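Long-range contacts in nitrogenase molybdenum-iron protein beta chain (Clostridium pasteurianum, PDB 4WES), which forms, with the alpha chain, the molybdenum-iron component of nitrogenase, which reduces dinitrogen to ammonia, and shares the [8Fe-7S] cluster with that chain: residues Lys7-Arg12 against Val377-Lys382; Ile337-Val342 against Glu384-Leu389. One frame throughout, in Å; residues are numbered along the deposited sequence.

Contact 1. Residues Lys7-Arg12 against Val377-Lys382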
# COMPACT_ATOMS: atom_id res chain seq x y z
N LYS B 7 5.63 0.57 30.22
CA LYS B 7 6.76 1.35 29.75
C LYS B 7 8.07 0.95 30.45
O LYS B 7 9.12 0.96 29.86
CB LYS B 7 6.46 2.82 30.01
CG LYS B 7 7.53 3.78 29.52
CD LYS B 7 7.13 5.21 29.72
CE LYS B 7 8.27 6.14 29.30
NZ LYS B 7 7.94 7.56 29.55
N GLU B 8 7.99 0.63 31.74
CA GLU B 8 9.19 0.33 32.50
C GLU B 8 9.79 -1.01 32.07
O GLU B 8 9.16 -2.07 32.17
CB GLU B 8 8.87 0.35 33.99
CG GLU B 8 8.27 1.66 34.49
CD GLU B 8 6.86 2.10 33.99
OE1 GLU B 8 5.93 1.25 33.69
OE2 GLU B 8 6.67 3.37 33.97
N ILE B 9 11.00 -0.95 31.54
CA ILE B 9 11.59 -2.07 30.84
C ILE B 9 11.97 -3.14 31.84
O ILE B 9 12.51 -2.84 32.92
CB ILE B 9 12.79 -1.63 29.98
CG1 ILE B 9 12.33 -0.89 28.70
CG2 ILE B 9 13.63 -2.83 29.58
CD1 ILE B 9 13.42 -0.01 28.11
N VAL B 10 11.65 -4.38 31.50
CA VAL B 10 12.02 -5.54 32.32
C VAL B 10 12.99 -6.36 31.50
O VAL B 10 12.73 -6.67 30.31
CB VAL B 10 10.80 -6.41 32.70
CG1 VAL B 10 11.22 -7.62 33.55
CG2 VAL B 10 9.72 -5.58 33.40
N GLU B 11 14.07 -6.73 32.12
CA GLU B 11 15.00 -7.67 31.50
C GLU B 11 14.61 -9.09 31.95
O GLU B 11 15.14 -9.61 32.97
CB GLU B 11 16.44 -7.34 31.88
CG GLU B 11 16.91 -5.97 31.45
CD GLU B 11 16.85 -5.81 29.96
OE1 GLU B 11 17.09 -6.83 29.26
OE2 GLU B 11 16.56 -4.69 29.50
N ARG B 12 13.71 -9.70 31.21
CA ARG B 12 13.26 -11.02 31.56
C ARG B 12 14.39 -12.01 31.33
O ARG B 12 15.17 -11.86 30.38
CB ARG B 12 12.04 -11.44 30.70
CG ARG B 12 10.79 -10.74 31.11
CD ARG B 12 9.71 -10.87 30.06
NE ARG B 12 9.97 -9.98 28.93
CZ ARG B 12 10.09 -10.35 27.65
NH1 ARG B 12 9.96 -11.61 27.27
NH2 ARG B 12 10.33 -9.41 26.76
N VAL B 377 10.54 -5.05 21.98
CA VAL B 377 10.58 -3.92 21.09
C VAL B 377 9.47 -2.93 21.45
O VAL B 377 9.65 -1.71 21.35
CB VAL B 377 10.57 -4.34 19.62
CG1 VAL B 377 10.56 -3.11 18.72
CG2 VAL B 377 11.82 -5.14 19.32
N HIS B 378 8.29 -3.45 21.79
CA HIS B 378 7.22 -2.55 22.20
C HIS B 378 7.65 -1.70 23.39
O HIS B 378 7.43 -0.48 23.42
CB HIS B 378 5.94 -3.33 22.46
CG HIS B 378 4.75 -2.45 22.62
ND1 HIS B 378 3.56 -2.93 23.08
CD2 HIS B 378 4.57 -1.13 22.35
CE1 HIS B 378 2.69 -1.94 23.11
NE2 HIS B 378 3.28 -0.84 22.65
N GLN B 379 8.23 -2.34 24.40
CA GLN B 379 8.71 -1.57 25.56
C GLN B 379 9.69 -0.49 25.14
O GLN B 379 9.63 0.66 25.64
CB GLN B 379 9.36 -2.46 26.62
CG GLN B 379 8.39 -3.44 27.26
CD GLN B 379 8.88 -3.85 28.65
OE1 GLN B 379 9.85 -4.58 28.79
NE2 GLN B 379 8.24 -3.31 29.65
N TRP B 380 10.63 -0.82 24.26
CA TRP B 380 11.58 0.19 23.80
C TRP B 380 10.88 1.36 23.12
O TRP B 380 11.24 2.51 23.37
CB TRP B 380 12.61 -0.44 22.86
CG TRP B 380 13.37 -1.57 23.44
CD1 TRP B 380 13.47 -1.95 24.77
CD2 TRP B 380 14.17 -2.48 22.71
NE1 TRP B 380 14.27 -3.06 24.88
CE2 TRP B 380 14.69 -3.41 23.62
CE3 TRP B 380 14.47 -2.61 21.35
CZ2 TRP B 380 15.53 -4.45 23.22
CZ3 TRP B 380 15.29 -3.64 20.96
CH2 TRP B 380 15.82 -4.53 21.89
N ILE B 381 9.90 1.05 22.28
CA ILE B 381 9.15 2.08 21.57
C ILE B 381 8.44 3.01 22.54
O ILE B 381 8.36 4.21 22.31
CB ILE B 381 8.20 1.44 20.56
CG1 ILE B 381 9.00 0.88 19.38
CG2 ILE B 381 7.15 2.40 20.09
CD1 ILE B 381 8.21 -0.06 18.48
N LYS B 382 7.93 2.45 23.64
CA LYS B 382 7.27 3.30 24.63
C LYS B 382 8.21 4.30 25.30
O LYS B 382 7.76 5.32 25.83
CB LYS B 382 6.61 2.45 25.72
CG LYS B 382 5.42 1.64 25.23
CD LYS B 382 4.90 0.74 26.32
CE LYS B 382 3.63 0.06 25.87
NZ LYS B 382 2.55 1.06 25.61
O HOH W 1 10.54 -7.25 28.89
O HOH W 2 15.16 -4.49 27.14
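Gln379 reaches out from helix 374-383 and lays its primary amide along the backbone of the N-terminal segment Lys7-Arg12, where its two ends do different work. On the carbonyl side, OE1 accepts the amide N-H of Val10 at 3.3 Å from N to OE1; the bond is long but nearly straight (172°), with the donor tilted 24° from the carbonyl plane. On the amino side, NE2 gives a weak, bent bond to Glu8 O at 3.0 Å, and it also donates to Pro6 O. With chi1 at -64°, Gln379 CG stands beside its own backbone N, and the extended chain beyond it carries the amide out to the segment.

Ile9 lies over this chain obliquely: its CG1 packs 4.0 Å from Gln379 CB. Its CD1 goes on to meet CD1 of the Trp380 indole at 3.9 Å, the two side chains crossing at about a right angle. Trp380 NE1 gives its hydrogen, in the ring plane, to a water that donates in turn to Glu11 OE2. A second water accepts from Arg12 NE and also lies within bonding distance of Gln379 OE1 and Val10 O. Farther along, the methylenes of Lys7 run past Lys382, with Lys7 CE 3.6 Å from Lys382 O.

Arg12 ends in salt bridges to Asp373 and Asp376 near the start of the same helix. The chemistry is therefore that of an irregular segment held to a helix: one side-chain amide bonds to backbone groups at both its ends, NE2 mainly to Pro6 O, and waters extend the polar link.

Contact 2. Residues Ile337-Val342 against Glu384-Leu389; sequences IPKYVV and EGVDLL
At the edge of the Tyr340 ring, close to its plane, sits Glu384 O, which accepts the phenol hydrogen at 2.7 Å from Tyr340 OH. The approach is bent at the carbonyl, with a C=O...donor angle of 125°. One face of the ring carries CG of the preceding residue, Lys339, 3.7 Å above the plane and over the ring centre. Val386 comes obliquely to the ring: its CG1 packs 3.6 Å from Tyr340 CE2 and touches CD2 as well.

The second flat group, the Glu384 carboxylate, stands almost perpendicular to the phenol, the planes being 85° apart. Lys339 NZ forms a salt bridge with Glu384 OE1 at 2.9 Å, coming from above the carboxylate plane. The lysine chain bends at chi2 (61°), which brings its amino end to Glu384 after CG has passed over the tyrosine; NZ also donates to Gly365 O. Lys314, at the start of strand 314-318, pairs with Glu384 OE2, so each carboxylate oxygen has a cationic partner. A water donates to Glu384 OE1 at 2.9 Å and makes a weak bond to Tyr340 OH.

In the five-stranded parallel sheet, strand 314-318 lies between strands 337-343 and 388-391, and the contact links strand 337-343 to the loop Glu384-Asp387 across it through side chains. Two lysines facing one carboxylate would be expected to favour its ionised form. The neutral phenol instead takes a backbone carbonyl, a short bond that ties the loop's backbone ahead of strand 388-391, consistent with a defined path there.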
# COMPACT_ATOMS: atom_id res chain seq x y z
N ILE B 337 17.50 5.21 9.85
CA ILE B 337 18.19 4.73 11.04
C ILE B 337 17.57 3.43 11.53
O ILE B 337 16.42 3.43 11.96
CB ILE B 337 18.11 5.79 12.18
CG1 ILE B 337 18.79 7.09 11.76
CG2 ILE B 337 18.72 5.26 13.46
CD1 ILE B 337 18.45 8.27 12.63
N PRO B 338 18.34 2.34 11.56
CA PRO B 338 17.88 1.14 12.27
C PRO B 338 18.01 1.41 13.75
O PRO B 338 19.12 1.40 14.30
CB PRO B 338 18.84 0.03 11.77
CG PRO B 338 19.58 0.61 10.60
CD PRO B 338 19.64 2.10 10.90
N LYS B 339 16.89 1.73 14.37
CA LYS B 339 16.83 2.19 15.76
C LYS B 339 16.73 1.01 16.71
O LYS B 339 17.45 0.97 17.71
CB LYS B 339 15.67 3.15 15.91
CG LYS B 339 15.44 3.64 17.32
CD LYS B 339 16.61 4.38 17.85
CE LYS B 339 16.21 5.06 19.16
NZ LYS B 339 17.35 5.88 19.62
N TYR B 340 15.81 0.10 16.43
CA TYR B 340 15.59 -1.12 17.24
C TYR B 340 15.65 -2.26 16.25
O TYR B 340 14.92 -2.26 15.28
CB TYR B 340 14.25 -1.11 17.95
CG TYR B 340 14.03 0.08 18.85
CD1 TYR B 340 15.03 0.55 19.71
CD2 TYR B 340 12.83 0.77 18.85
CE1 TYR B 340 14.83 1.66 20.50
CE2 TYR B 340 12.62 1.87 19.67
CZ TYR B 340 13.63 2.30 20.49
OH TYR B 340 13.47 3.42 21.29
N VAL B 341 16.53 -3.23 16.50
CA VAL B 341 16.83 -4.29 15.52
C VAL B 341 16.89 -5.61 16.28
O VAL B 341 17.80 -5.81 17.08
CB VAL B 341 18.13 -4.03 14.76
CG1 VAL B 341 18.21 -4.97 13.57
CG2 VAL B 341 18.25 -2.59 14.28
N VAL B 342 15.93 -6.50 16.02
CA VAL B 342 15.77 -7.71 16.80
C VAL B 342 15.57 -8.94 15.96
O VAL B 342 14.82 -8.91 14.97
CB VAL B 342 14.59 -7.55 17.80
CG1 VAL B 342 14.24 -8.85 18.50
CG2 VAL B 342 14.94 -6.48 18.82
N GLU B 384 11.21 5.46 23.60
CA GLU B 384 11.57 6.40 22.53
C GLU B 384 10.91 5.86 21.25
O GLU B 384 11.19 4.73 20.82
CB GLU B 384 13.08 6.52 22.36
CG GLU B 384 13.43 7.50 21.24
CD GLU B 384 14.91 7.60 20.95
OE1 GLU B 384 15.74 7.00 21.70
OE2 GLU B 384 15.27 8.27 19.93
N GLY B 385 10.03 6.66 20.68
CA GLY B 385 9.25 6.24 19.54
C GLY B 385 10.06 6.09 18.27
O GLY B 385 11.18 6.56 18.16
N VAL B 386 9.40 5.52 17.26
CA VAL B 386 9.97 5.35 15.93
C VAL B 386 9.02 5.84 14.87
O VAL B 386 7.86 6.16 15.15
CB VAL B 386 10.36 3.88 15.66
CG1 VAL B 386 11.44 3.41 16.63
CG2 VAL B 386 9.16 2.96 15.72
N ASP B 387 9.54 5.96 13.65
CA ASP B 387 8.81 6.46 12.51
C ASP B 387 8.28 5.37 11.55
O ASP B 387 7.50 5.66 10.66
CB ASP B 387 9.70 7.42 11.72
CG ASP B 387 10.21 8.55 12.55
OD1 ASP B 387 9.35 9.27 13.13
OD2 ASP B 387 11.43 8.74 12.68
N LEU B 388 8.71 4.13 11.78
CA LEU B 388 8.45 3.04 10.85
C LEU B 388 8.73 1.73 11.59
O LEU B 388 9.68 1.63 12.34
CB LEU B 388 9.39 3.15 9.64
CG LEU B 388 9.22 2.14 8.49
CD1 LEU B 388 7.89 2.34 7.78
CD2 LEU B 388 10.38 2.26 7.50
N LEU B 389 7.87 0.76 11.33
CA LEU B 389 8.00 -0.60 11.87
C LEU B 389 7.96 -1.57 10.72
O LEU B 389 7.03 -1.52 9.90
CB LEU B 389 6.86 -0.90 12.84
CG LEU B 389 6.76 -2.30 13.42
CD1 LEU B 389 7.95 -2.70 14.24
CD2 LEU B 389 5.51 -2.48 14.23
O HOH W 3 16.09 4.55 23.21

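Overall arrangement
Both contacts lie on the same side of the chain's centre, their centres about 13 Å apart, and helix 374-383 joins them. It meets the N-terminal segment through Gln379, Trp380 and Lys382, and strand 337-343 through Val377, Trp380 and Ile381, so Trp380 serves both. Trp380 O also lies 3.2 Å from Tyr340 OH, a probable hydrogen bond that would have to share the one phenol proton with Glu384 O. Neither contact is wholly buried: contact 1 includes exposed residues and lies next to the alpha chain, whereas none of the touching residues in contact 2 is exposed. Contact 1 uses an uncharged amide, waters and aliphatic packing; contact 2 combines a direct salt bridge, a phenol-carbonyl bond and Val386 on Tyr340.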